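Local coordinates for specific mitochondrial acyl carrier protein (Toxoplasma, PDB 3CE7) that probably serves as a mitochondrial acyl carrier protein, holding acyl intermediates for fatty acid or lipid synthesis, at residues V13-N18 with E96-G101; N18-Y23 with D91-E96; Y23-C28 with V38-K43; Q29-K34 with C57-E62; L47-R50 with L54-C57. All blocks are in the same frame, centred on the assembly; numbering follows the deposited sequence. Where two conformers were deposited one is given.

Contact 1 (V13-N18 with E96-G101)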
# COMPACT_ATOMS: atom_id res chain seq x y z
N VAL A 13 4.97 -15.23 0.20
CA VAL A 13 5.07 -15.52 1.61
C VAL A 13 4.63 -14.23 2.33
O VAL A 13 5.35 -13.23 2.31
CB VAL A 13 6.51 -15.93 1.98
CG1 VAL A 13 6.62 -16.17 3.46
CG2 VAL A 13 6.93 -17.20 1.19
N ASP A 14 3.45 -14.27 2.96
CA ASP A 14 2.81 -13.03 3.45
C ASP A 14 3.41 -12.48 4.75
O ASP A 14 3.00 -11.41 5.23
CB ASP A 14 1.27 -13.13 3.49
CG ASP A 14 0.76 -14.21 4.42
OD1 ASP A 14 1.52 -14.65 5.31
OD2 ASP A 14 -0.43 -14.60 4.26
N THR A 15 4.40 -13.18 5.30
CA THR A 15 5.15 -12.70 6.45
C THR A 15 6.59 -12.33 6.09
O THR A 15 7.40 -12.01 6.97
CB THR A 15 5.13 -13.71 7.63
OG1 THR A 15 5.61 -14.99 7.18
CG2 THR A 15 3.71 -13.86 8.17
N ASP A 16 6.90 -12.36 4.79
CA ASP A 16 8.22 -12.00 4.26
C ASP A 16 8.15 -10.53 3.80
O ASP A 16 7.54 -10.24 2.78
CB ASP A 16 8.56 -12.95 3.10
CG ASP A 16 9.89 -12.65 2.40
OD1 ASP A 16 10.37 -11.50 2.40
OD2 ASP A 16 10.46 -13.61 1.82
N ILE A 17 8.78 -9.62 4.54
CA ILE A 17 8.66 -8.19 4.24
C ILE A 17 9.21 -7.81 2.85
O ILE A 17 8.66 -6.93 2.18
CB ILE A 17 9.25 -7.28 5.37
CG1 ILE A 17 8.89 -5.80 5.13
CG2 ILE A 17 10.75 -7.50 5.54
CD1 ILE A 17 7.39 -5.52 5.10
N ASN A 18 10.29 -8.45 2.42
CA ASN A 18 10.82 -8.18 1.08
C ASN A 18 9.78 -8.52 0.01
O ASN A 18 9.50 -7.69 -0.87
CB ASN A 18 12.13 -8.92 0.83
CG ASN A 18 13.31 -8.27 1.53
OD1 ASN A 18 13.16 -7.30 2.28
ND2 ASN A 18 14.51 -8.81 1.30
N GLU A 96 0.39 -8.06 10.77
CA GLU A 96 -0.90 -8.72 11.01
C GLU A 96 -0.81 -10.21 10.72
O GLU A 96 -1.30 -11.04 11.49
CB GLU A 96 -2.01 -8.07 10.19
CG GLU A 96 -2.42 -6.70 10.72
CD GLU A 96 -3.04 -6.77 12.11
OE1 GLU A 96 -4.16 -7.32 12.24
OE2 GLU A 96 -2.42 -6.27 13.06
N ARG A 97 -0.18 -10.55 9.60
CA ARG A 97 -0.09 -11.96 9.22
C ARG A 97 0.83 -12.74 10.15
O ARG A 97 0.64 -13.93 10.36
CB ARG A 97 0.37 -12.09 7.76
CG ARG A 97 -0.63 -11.53 6.75
CD ARG A 97 -2.04 -12.14 6.89
NE ARG A 97 -2.04 -13.58 6.68
CZ ARG A 97 -3.14 -14.33 6.59
NH1 ARG A 97 -4.35 -13.76 6.67
NH2 ARG A 97 -3.04 -15.64 6.40
N ALA A 98 1.82 -12.05 10.73
CA ALA A 98 2.81 -12.70 11.59
C ALA A 98 2.30 -12.97 13.00
O ALA A 98 2.90 -13.76 13.73
CB ALA A 98 4.09 -11.86 11.66
N LYS A 99 1.22 -12.29 13.39
CA LYS A 99 0.73 -12.39 14.76
C LYS A 99 0.17 -13.77 15.04
O LYS A 99 -0.71 -14.23 14.31
CB LYS A 99 -0.38 -11.36 15.02
CG LYS A 99 0.10 -9.99 15.36
CD LYS A 99 -1.09 -9.03 15.45
CE LYS A 99 -0.63 -7.60 15.63
NZ LYS A 99 -1.81 -6.69 15.80
N ALA A 100 0.66 -14.41 16.10
CA ALA A 100 0.06 -15.67 16.55
C ALA A 100 -1.33 -15.39 17.13
O ALA A 100 -1.48 -14.47 17.95
CB ALA A 100 0.95 -16.34 17.58
N GLY A 101 -2.33 -16.17 16.71
CA GLY A 101 -3.71 -15.99 17.17
C GLY A 101 -4.49 -15.02 16.31
O GLY A 101 -5.67 -14.75 16.57
O HOH W 1 -0.23 -16.14 6.85

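Contact 2 (N18-Y23 with D91-E96)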
# COMPACT_ATOMS: atom_id res chain seq x y z
N ASN A 18 10.29 -8.45 2.42
CA ASN A 18 10.82 -8.18 1.08
C ASN A 18 9.78 -8.52 0.01
O ASN A 18 9.50 -7.69 -0.87
CB ASN A 18 12.13 -8.92 0.83
CG ASN A 18 13.31 -8.27 1.53
OD1 ASN A 18 13.16 -7.30 2.28
ND2 ASN A 18 14.51 -8.81 1.30
N ALA A 19 9.20 -9.71 0.10
CA ALA A 19 8.25 -10.17 -0.92
C ALA A 19 6.98 -9.33 -0.90
O ALA A 19 6.48 -8.92 -1.96
CB ALA A 19 7.93 -11.65 -0.71
N VAL A 20 6.47 -9.05 0.30
CA VAL A 20 5.25 -8.26 0.45
C VAL A 20 5.49 -6.82 -0.04
O VAL A 20 4.63 -6.24 -0.70
CB VAL A 20 4.73 -8.30 1.91
CG1 VAL A 20 3.61 -7.31 2.12
CG2 VAL A 20 4.26 -9.70 2.26
N THR A 21 6.65 -6.25 0.29
CA THR A 21 6.94 -4.88 -0.14
C THR A 21 7.04 -4.79 -1.67
O THR A 21 6.40 -3.94 -2.29
CB THR A 21 8.22 -4.31 0.52
OG1 THR A 21 8.09 -4.35 1.95
CG2 THR A 21 8.40 -2.86 0.09
N ASN A 22 7.78 -5.71 -2.28
CA ASN A 22 7.86 -5.77 -3.74
C ASN A 22 6.48 -5.89 -4.38
O ASN A 22 6.17 -5.19 -5.35
CB ASN A 22 8.79 -6.91 -4.19
CG ASN A 22 10.26 -6.55 -4.03
OD1 ASN A 22 10.62 -5.38 -4.00
ND2 ASN A 22 11.12 -7.57 -3.91
N TYR A 23 5.62 -6.75 -3.82
CA TYR A 23 4.29 -6.95 -4.35
C TYR A 23 3.45 -5.67 -4.27
O TYR A 23 2.77 -5.28 -5.24
CB TYR A 23 3.58 -8.09 -3.61
CG TYR A 23 2.48 -8.70 -4.44
CD1 TYR A 23 2.77 -9.73 -5.34
CD2 TYR A 23 1.17 -8.23 -4.37
CE1 TYR A 23 1.79 -10.29 -6.14
CE2 TYR A 23 0.17 -8.80 -5.16
CZ TYR A 23 0.50 -9.82 -6.05
OH TYR A 23 -0.47 -10.40 -6.85
N ASP A 91 4.56 -3.12 6.00
CA ASP A 91 4.86 -3.44 7.39
C ASP A 91 3.60 -3.88 8.15
O ASP A 91 3.64 -4.82 8.96
CB ASP A 91 5.50 -2.24 8.10
CG ASP A 91 6.93 -1.96 7.64
OD1 ASP A 91 7.54 -2.75 6.89
OD2 ASP A 91 7.46 -0.90 8.03
N PHE A 92 2.48 -3.18 7.92
CA PHE A 92 1.24 -3.52 8.62
C PHE A 92 0.74 -4.91 8.19
O PHE A 92 0.31 -5.72 9.03
CB PHE A 92 0.15 -2.48 8.37
CG PHE A 92 -1.08 -2.71 9.19
CD1 PHE A 92 -1.09 -2.40 10.54
CD2 PHE A 92 -2.21 -3.31 8.62
CE1 PHE A 92 -2.23 -2.64 11.32
CE2 PHE A 92 -3.35 -3.54 9.39
CZ PHE A 92 -3.36 -3.22 10.74
N VAL A 93 0.84 -5.19 6.90
CA VAL A 93 0.40 -6.49 6.38
C VAL A 93 1.21 -7.60 7.05
O VAL A 93 0.64 -8.56 7.58
CB VAL A 93 0.53 -6.57 4.85
CG1 VAL A 93 0.38 -8.01 4.38
CG2 VAL A 93 -0.50 -5.68 4.19
N VAL A 94 2.53 -7.45 7.04
CA VAL A 94 3.39 -8.49 7.60
C VAL A 94 3.11 -8.66 9.09
O VAL A 94 2.97 -9.79 9.57
CB VAL A 94 4.87 -8.21 7.30
CG1 VAL A 94 5.79 -9.10 8.16
CG2 VAL A 94 5.12 -8.42 5.81
N SER A 95 2.99 -7.54 9.81
CA SER A 95 2.73 -7.59 11.25
C SER A 95 1.43 -8.32 11.55
O SER A 95 1.38 -9.16 12.46
CB SER A 95 2.74 -6.19 11.86
OG SER A 95 1.66 -5.41 11.40
N GLU A 96 0.39 -8.06 10.77
CA GLU A 96 -0.90 -8.72 11.01
C GLU A 96 -0.81 -10.21 10.72
O GLU A 96 -1.30 -11.04 11.49
CB GLU A 96 -2.01 -8.07 10.19
CG GLU A 96 -2.42 -6.70 10.72
CD GLU A 96 -3.04 -6.77 12.11
OE1 GLU A 96 -4.16 -7.32 12.24
OE2 GLU A 96 -2.42 -6.27 13.06

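Contact 3 (Y23-C28 with V38-K43)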
# COMPACT_ATOMS: atom_id res chain seq x y z
N TYR A 23 5.62 -6.75 -3.82
CA TYR A 23 4.29 -6.95 -4.35
C TYR A 23 3.45 -5.67 -4.27
O TYR A 23 2.77 -5.28 -5.24
CB TYR A 23 3.58 -8.09 -3.61
CG TYR A 23 2.48 -8.70 -4.44
CD1 TYR A 23 2.77 -9.73 -5.34
CD2 TYR A 23 1.17 -8.23 -4.37
CE1 TYR A 23 1.79 -10.29 -6.14
CE2 TYR A 23 0.17 -8.80 -5.16
CZ TYR A 23 0.50 -9.82 -6.05
OH TYR A 23 -0.47 -10.40 -6.85
N ILE A 24 3.52 -5.02 -3.12
CA ILE A 24 2.73 -3.82 -2.86
C ILE A 24 3.19 -2.66 -3.75
O ILE A 24 2.36 -1.89 -4.23
CB ILE A 24 2.72 -3.50 -1.36
CG1 ILE A 24 1.79 -4.51 -0.65
CG2 ILE A 24 2.33 -2.04 -1.10
CD1 ILE A 24 1.69 -4.37 0.85
N VAL A 25 4.49 -2.55 -3.98
CA VAL A 25 5.00 -1.57 -4.96
C VAL A 25 4.37 -1.81 -6.33
O VAL A 25 3.86 -0.87 -6.95
CB VAL A 25 6.55 -1.58 -5.04
CG1 VAL A 25 7.05 -0.73 -6.23
CG2 VAL A 25 7.14 -1.05 -3.74
N GLY A 26 4.35 -3.07 -6.77
CA GLY A 26 3.72 -3.45 -8.04
C GLY A 26 2.24 -3.09 -8.11
O GLY A 26 1.75 -2.59 -9.14
N MET A 27 1.53 -3.33 -7.01
CA MET A 27 0.10 -2.98 -6.93
C MET A 27 -0.10 -1.48 -7.07
O MET A 27 -1.01 -1.02 -7.77
CB MET A 27 -0.49 -3.42 -5.59
CG MET A 27 -0.60 -4.91 -5.42
SD MET A 27 -1.15 -5.33 -3.75
CE MET A 27 -2.72 -4.48 -3.64
N CYS A 28 0.75 -0.72 -6.38
CA CYS A 28 0.64 0.73 -6.35
C CYS A 28 0.87 1.30 -7.74
O CYS A 28 0.21 2.25 -8.14
CB CYS A 28 1.66 1.32 -5.38
SG CYS A 28 1.60 3.15 -5.30
N VAL A 38 7.71 5.14 -8.04
CA VAL A 38 7.32 4.96 -6.64
C VAL A 38 8.28 3.98 -5.96
O VAL A 38 8.63 2.95 -6.52
CB VAL A 38 5.84 4.47 -6.53
CG1 VAL A 38 5.63 3.14 -7.26
CG2 VAL A 38 5.42 4.35 -5.07
N THR A 39 8.73 4.35 -4.76
CA THR A 39 9.54 3.47 -3.92
C THR A 39 8.83 3.25 -2.59
O THR A 39 7.85 3.95 -2.28
CB THR A 39 10.92 4.08 -3.62
OG1 THR A 39 10.75 5.15 -2.68
CG2 THR A 39 11.58 4.59 -4.90
N PRO A 40 9.31 2.30 -1.77
CA PRO A 40 8.60 2.08 -0.50
C PRO A 40 8.60 3.31 0.43
O PRO A 40 7.71 3.44 1.27
CB PRO A 40 9.36 0.92 0.14
CG PRO A 40 10.04 0.23 -1.01
CD PRO A 40 10.42 1.35 -1.94
N SER A 41 9.57 4.21 0.28
CA SER A 41 9.62 5.38 1.15
C SER A 41 8.98 6.64 0.55
O SER A 41 8.90 7.68 1.21
CB SER A 41 11.07 5.68 1.56
OG SER A 41 11.84 5.98 0.42
N SER A 42 8.50 6.53 -0.69
CA SER A 42 7.83 7.67 -1.35
C SER A 42 6.60 8.10 -0.55
O SER A 42 5.85 7.26 -0.08
CB SER A 42 7.39 7.30 -2.78
OG SER A 42 8.47 6.94 -3.62
N LYS A 43 6.42 9.40 -0.38
CA LYS A 43 5.17 9.90 0.20
C LYS A 43 4.06 9.74 -0.84
O LYS A 43 4.14 10.32 -1.93
CB LYS A 43 5.32 11.36 0.65
CG LYS A 43 6.21 11.52 1.89
CD LYS A 43 5.42 11.25 3.17
CE LYS A 43 6.33 11.23 4.40
NZ LYS A 43 6.98 9.90 4.61

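Contact 4 (Q29-K34 with C57-E62)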
# COMPACT_ATOMS: atom_id res chain seq x y z
N GLN A 29 1.82 0.71 -8.47
CA GLN A 29 2.15 1.20 -9.81
C GLN A 29 0.95 1.21 -10.76
O GLN A 29 0.88 2.04 -11.65
CB GLN A 29 3.33 0.41 -10.40
CG GLN A 29 4.67 0.79 -9.75
CD GLN A 29 5.80 -0.16 -10.08
OE1 GLN A 29 5.58 -1.32 -10.43
NE2 GLN A 29 7.03 0.32 -9.96
N LYS A 30 0.01 0.30 -10.54
CA LYS A 30 -1.19 0.22 -11.39
C LYS A 30 -2.09 1.45 -11.22
O LYS A 30 -2.89 1.77 -12.10
CB LYS A 30 -1.99 -1.06 -11.12
CG LYS A 30 -1.18 -2.35 -11.06
CD LYS A 30 -0.59 -2.75 -12.40
CE LYS A 30 -0.10 -4.20 -12.36
NZ LYS A 30 1.00 -4.43 -13.35
N PHE A 31 -1.94 2.14 -10.09
CA PHE A 31 -2.72 3.35 -9.81
C PHE A 31 -2.13 4.58 -10.50
O PHE A 31 -2.78 5.62 -10.59
CB PHE A 31 -2.75 3.63 -8.31
CG PHE A 31 -3.78 2.82 -7.54
CD1 PHE A 31 -3.70 1.42 -7.49
CD2 PHE A 31 -4.77 3.47 -6.82
CE1 PHE A 31 -4.63 0.69 -6.76
CE2 PHE A 31 -5.71 2.74 -6.08
CZ PHE A 31 -5.63 1.34 -6.06
N LEU A 32 -0.89 4.46 -10.98
CA LEU A 32 -0.11 5.65 -11.29
C LEU A 32 -0.03 5.98 -12.77
O LEU A 32 -0.21 5.12 -13.64
CB LEU A 32 1.30 5.55 -10.70
CG LEU A 32 1.38 5.28 -9.19
CD1 LEU A 32 2.84 5.25 -8.72
CD2 LEU A 32 0.57 6.28 -8.39
N GLN A 33 0.25 7.25 -13.03
CA GLN A 33 0.51 7.74 -14.38
C GLN A 33 1.74 7.02 -14.92
O GLN A 33 2.70 6.78 -14.17
CB GLN A 33 0.71 9.26 -14.35
CG GLN A 33 0.94 9.92 -15.72
CD GLN A 33 -0.22 9.74 -16.68
OE1 GLN A 33 -0.04 9.25 -17.80
NE2 GLN A 33 -1.42 10.12 -16.26
N LYS A 34 1.72 6.68 -16.21
CA LYS A 34 2.83 5.98 -16.85
C LYS A 34 4.15 6.72 -16.62
O LYS A 34 4.20 7.95 -16.73
CB LYS A 34 2.58 5.83 -18.35
N CYS A 57 -6.78 11.08 -0.43
CA CYS A 57 -7.43 10.21 0.55
C CYS A 57 -8.20 9.08 -0.12
O CYS A 57 -8.14 7.94 0.34
CB CYS A 57 -8.35 11.00 1.48
SG CYS A 57 -7.47 12.12 2.56
N LEU A 58 -8.92 9.39 -1.20
CA LEU A 58 -9.63 8.35 -1.94
C LEU A 58 -8.71 7.23 -2.42
O LEU A 58 -9.05 6.05 -2.31
CB LEU A 58 -10.39 8.93 -3.15
CG LEU A 58 -11.15 7.90 -4.01
CD1 LEU A 58 -12.25 7.18 -3.21
CD2 LEU A 58 -11.74 8.61 -5.21
N ASP A 59 -7.56 7.60 -2.98
CA ASP A 59 -6.63 6.59 -3.48
C ASP A 59 -6.17 5.69 -2.34
O ASP A 59 -6.10 4.48 -2.49
CB ASP A 59 -5.44 7.26 -4.16
CG ASP A 59 -5.85 8.03 -5.41
OD1 ASP A 59 -6.34 7.40 -6.37
OD2 ASP A 59 -5.65 9.25 -5.41
N THR A 60 -5.89 6.28 -1.18
CA THR A 60 -5.49 5.47 -0.03
C THR A 60 -6.59 4.49 0.39
O THR A 60 -6.32 3.30 0.58
CB THR A 60 -5.04 6.35 1.13
OG1 THR A 60 -3.90 7.09 0.69
CG2 THR A 60 -4.66 5.49 2.35
N VAL A 61 -7.82 4.98 0.49
CA VAL A 61 -8.97 4.13 0.83
C VAL A 61 -9.07 2.95 -0.16
O VAL A 61 -9.21 1.79 0.26
CB VAL A 61 -10.29 4.95 0.86
CG1 VAL A 61 -11.50 4.03 1.03
CG2 VAL A 61 -10.25 6.02 1.96
N GLU A 62 -9.01 3.25 -1.45
CA GLU A 62 -9.08 2.22 -2.50
C GLU A 62 -7.92 1.23 -2.43
O GLU A 62 -8.11 0.01 -2.57
CB GLU A 62 -9.13 2.88 -3.87
CG GLU A 62 -10.42 3.64 -4.12
CD GLU A 62 -10.39 4.47 -5.38
OE1 GLU A 62 -9.28 4.80 -5.88
OE2 GLU A 62 -11.49 4.83 -5.86

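Contact 5 (L47-R50 with L54-C57)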
# COMPACT_ATOMS: atom_id res chain seq x y z
N LEU A 47 2.66 11.43 -5.35
CA LEU A 47 2.59 10.62 -6.56
C LEU A 47 1.45 11.05 -7.48
O LEU A 47 0.37 11.37 -7.02
CB LEU A 47 2.38 9.14 -6.19
CG LEU A 47 3.47 8.45 -5.36
CD1 LEU A 47 3.00 7.05 -4.94
CD2 LEU A 47 4.80 8.40 -6.12
N ARG A 48 1.71 11.01 -8.79
CA ARG A 48 0.68 11.33 -9.78
C ARG A 48 -0.05 10.08 -10.24
O ARG A 48 0.57 9.11 -10.70
CB ARG A 48 1.30 12.06 -10.97
CG ARG A 48 0.27 12.77 -11.84
CD ARG A 48 0.91 13.89 -12.64
NE ARG A 48 1.41 14.97 -11.80
CZ ARG A 48 0.68 15.99 -11.35
NH1 ARG A 48 1.24 16.91 -10.59
NH2 ARG A 48 -0.62 16.08 -11.65
N THR A 49 -1.38 10.12 -10.14
CA THR A 49 -2.23 8.98 -10.50
C THR A 49 -2.64 9.02 -11.98
O THR A 49 -2.35 9.99 -12.68
CB THR A 49 -3.49 8.91 -9.62
OG1 THR A 49 -4.36 10.02 -9.93
CG2 THR A 49 -3.12 8.94 -8.14
N ARG A 50 -3.31 7.96 -12.44
CA ARG A 50 -3.80 7.84 -13.82
C ARG A 50 -4.66 9.03 -14.23
O ARG A 50 -4.82 9.31 -15.42
CB ARG A 50 -4.62 6.56 -13.99
CG ARG A 50 -3.86 5.26 -13.79
CD ARG A 50 -3.06 4.86 -15.01
NE ARG A 50 -2.55 3.50 -14.88
CZ ARG A 50 -2.97 2.45 -15.58
NH1 ARG A 50 -3.93 2.59 -16.50
NH2 ARG A 50 -2.43 1.25 -15.38
N LEU A 54 -2.62 14.48 -8.10
CA LEU A 54 -1.85 13.84 -7.03
C LEU A 54 -2.72 12.87 -6.23
O LEU A 54 -3.92 13.11 -6.01
CB LEU A 54 -1.20 14.88 -6.12
CG LEU A 54 -0.18 15.81 -6.79
CD1 LEU A 54 0.40 16.78 -5.77
CD2 LEU A 54 0.94 15.04 -7.48
N TRP A 55 -2.11 11.77 -5.82
CA TRP A 55 -2.72 10.78 -4.95
C TRP A 55 -3.37 11.46 -3.74
O TRP A 55 -2.77 12.33 -3.12
CB TRP A 55 -1.60 9.86 -4.46
CG TRP A 55 -2.01 8.70 -3.60
CD1 TRP A 55 -2.47 8.74 -2.31
CD2 TRP A 55 -1.93 7.32 -3.96
NE1 TRP A 55 -2.70 7.45 -1.85
CE2 TRP A 55 -2.37 6.56 -2.85
CE3 TRP A 55 -1.53 6.65 -5.13
CZ2 TRP A 55 -2.44 5.16 -2.87
CZ3 TRP A 55 -1.60 5.25 -5.15
CH2 TRP A 55 -2.05 4.52 -4.02
N ASP A 56 -4.60 11.06 -3.41
CA ASP A 56 -5.31 11.67 -2.29
C ASP A 56 -5.95 10.62 -1.37
O ASP A 56 -5.69 9.42 -1.52
CB ASP A 56 -6.34 12.70 -2.79
CG ASP A 56 -7.42 12.09 -3.67
OD1 ASP A 56 -7.54 10.85 -3.73
OD2 ASP A 56 -8.17 12.86 -4.31
N CYS A 57 -6.78 11.08 -0.43
CA CYS A 57 -7.43 10.21 0.55
C CYS A 57 -8.20 9.08 -0.12
O CYS A 57 -8.14 7.94 0.34
CB CYS A 57 -8.35 11.00 1.48
SG CYS A 57 -7.47 12.12 2.56

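Contact 1 (V13-N18 with E96-G101)
Thr15 and Ala98 bring the two backbones together, their CA atoms 5.6 Å apart, where the turn leading into helix 17-29 passes the last turn of helix 86-98. The turn is of type I, runs from Val13 to Asp16 and is closed by Asp16 N donating to Val13 O at 3.1 Å. Asp16 then N-caps the helix, its OD1 accepting from Ala19 N. The turn faces the other helix with Asp14 and Thr15. Asp14 makes a salt bridge with Arg97, OD2 lying 3.1 Å from NE. The carboxylate and guanidinium planes stand 58° apart, so the pair is not the flat, two-pronged kind. Water 1 adds a second link: it donates to Asp14 OD1 at 2.8 Å and accepts from Arg97 NH2 at 2.9 Å, sitting in the guanidinium plane at its edge. This joins the start of the first helix to the end of the last one in the helical bundle of the acyl carrier fold, at the protein surface. Arg97 is bent at chi2 and chi3, which carries its chain obliquely across Asp14, while NH1 is held by Asp72 O and fixes the far side of the group. The apolar share falls to the Thr15 methyl: CG2 lies beside the backbone N, anti to the carbonyl carbon, and reaches Arg97 CB at 3.8 Å and Ala98 CB at 4.0 Å. Within 96-101, away from the first segment, Lys99 NZ forms a salt bridge with Glu96 OE2, meeting it on the syn side and 23° out of the carboxylate plane.

Contact 2 (N18-Y23 with D91-E96)
No flat group lies between Val20 and the pair Val93 and Val94 that it touches; the aromatic ring of helix 86-98, Phe92, stands off the interface. One face of that ring carries Glu96 CG, 3.5 Å above the ring plane and offset toward the rim, and the ring also touches the side chains of Val75 and Phe83. The contact packs the first and last helices of the acyl carrier bundle, 17-29 and 86-98, and between these segments the touching groups are valine side chains. Their backbones come nearest at Val20 and Val94, whose CA atoms are 7.4 Å apart. Val20 CG1, anti to the backbone N (chi1 171°), reaches Val93 CG1 at 4.0 Å and also nears Val94 CG2 at 4.1 Å, while Val20 CG2 meets Val94 CG2 at 3.9 Å. The Val94 methyl also lies against Val20 CB, so it covers the branch point of the opposing side chain as well as its arms. Val20 and Val93 are both buried: Ala90 packs on Val20, while Val67 and Phe71 of helix 57-71 pack on Val93, drawing a third helix into the same core. Away from the valines, Phe92 O is gripped by two donors from the same face of its carbonyl plane, Glu96 N in the helical pattern and Ser95 OG at 2.7 Å, the hydroxyl tilted 31° from that plane.

Contact 3 (Y23-C28 with V38-K43)
Val38 opens the loop segment against helix 17-29 and touches two residues one helical turn apart, Val25 and Cys28. Its CG1 takes the position between the backbone N and the carbonyl carbon (chi1 59°), which directs CG2, anti to the N, onto Cys28 SG at 4.0 Å. Val38 CG1 lies 4.2 Å from Val25 CG1, and Val25 CG1 also rests 4.0 Å from Val38 O. Val38 is packed among helix 17-29, Leu86 of helix 86-98, and Leu32 and Leu47 of the long loop. That loop joins the first two main helices of the acyl carrier fold, 17-29 and 57-71, and here packs back on the first. Thr39 points away from the helix and turns the chain. Its backbone N donates to Ser42 OG at 2.8 Å, with an N-H...O angle of 166°, and its O accepts from Ser42 N at 3.1 Å to close a type I turn. Pro40, the first corner residue of that turn, sets CG 4.2 Å from Val25 CG2. Thus the two methyls of Val25 are split between the residues on either side of Thr39. A backbone hydrogen bond ties Pro40 to Gln87, which attaches the turn to helix 86-98 too. Ser41 N makes a weak bond to Thr39 OG1. No hydrogen bond crosses to the helix segment; those of Thr39 and Ser42 fix the turn's shape. The turn, held by its own bonds, meets an apolar strip of the helix through methyls, a proline ring and a sulfur, and dispersion and burial supply the adhesion between the two segments.

Contact 4 (Q29-K34 with C57-E62)
Van der Waals packing carries the contact, and most of it passes through Phe31 CE2, which reaches Glu62 CB at 4.1 Å and Asp59 O at 4.0 Å. Glu62 CB sits at the edge of the ring, near its plane, while the Asp59 carbonyl oxygen comes in obliquely. The Glu62 chain runs on extended beyond CG, and its carboxylate plane is turned 60° from the ring. Phe31 stands in a type I turn, Gln29 to Leu32, closed by Leu32 N donating to Gln29 O at 3.1 Å. Aromatic contacts fix the ring from other directions: Phe63 meets it edge-to-face, and Trp55 with planes about 35° apart. In this way the turn that follows helix 17-29 is packed against the first turns of helix 57-71, the second helix of the acyl carrier fold, which in relatives begins with the serine that carries phosphopantetheine; here Cys57 probably takes the corresponding place. No hydrogen bond crosses the contact; at the helix start Asp59 OD2 accepts from Asp56 N, one turn earlier.

Contact 5 (L47-R50 with L54-C57)
Leu47 O holds the two segments together, accepting from Trp55 N at 2.8 Å with an N-H...O angle of 168° and the donor nearly along the C=O axis. The same oxygen meets Leu54 CA in a CA-H...O contact of 3.3 Å, so adjacent residues converge on it. A single beta bridge pairs Arg48 with Leu54, their CA atoms 4.5 Å apart. The bend of Arg48 at chi3 (-66°) turns its guanidinium so that Leu54 CD2 lies over one face, 3.6 Å from Arg48 NH1; NH2 makes a weak bond to Asp52 O. On the side of Thr49 and Trp55, the threonine CG2 rests 3.7 Å from Trp55 CA and approaches the indole obliquely, while its OG1 is bonded to Arg53 O. The Trp55 indole is buried, with CG anti to the backbone N, and NE1 bonds to Thr60 OG1, tying the loop to helix 57-71. Asp56 N-caps that helix. The result is a small bridged loop leading straight into Asp56-Cys57-Leu58, which probably corresponds to the Asp-Ser-Leu motif at which acyl carrier proteins typically bear phosphopantetheine, with cysteine in place of the serine.

How the contacts relate
Contact 2 packs helices 17-29 and 86-98, and contact 1 adds the turn just before the first of them, their centres 7 Å apart. Contact 3 continues along helix 17-29: Thr21 CG2 meets Pro40 CG at 3.7 Å. It passes into contact 5 where Cys28 SG lies 3.8 Å from Trp55 CZ3, and into contact 4 through Val38 and Leu32. Contacts 4 and 5, centres 6 Å apart, share Cys57 and are tied by a probable bond of 3.0 Å from Gln33 N to Arg48 O; together they lie at the start of helix 57-71, the likely counterpart of the prosthetic-group site. Contact 1 lies far from it, its centre 28 Å from that of contact 5.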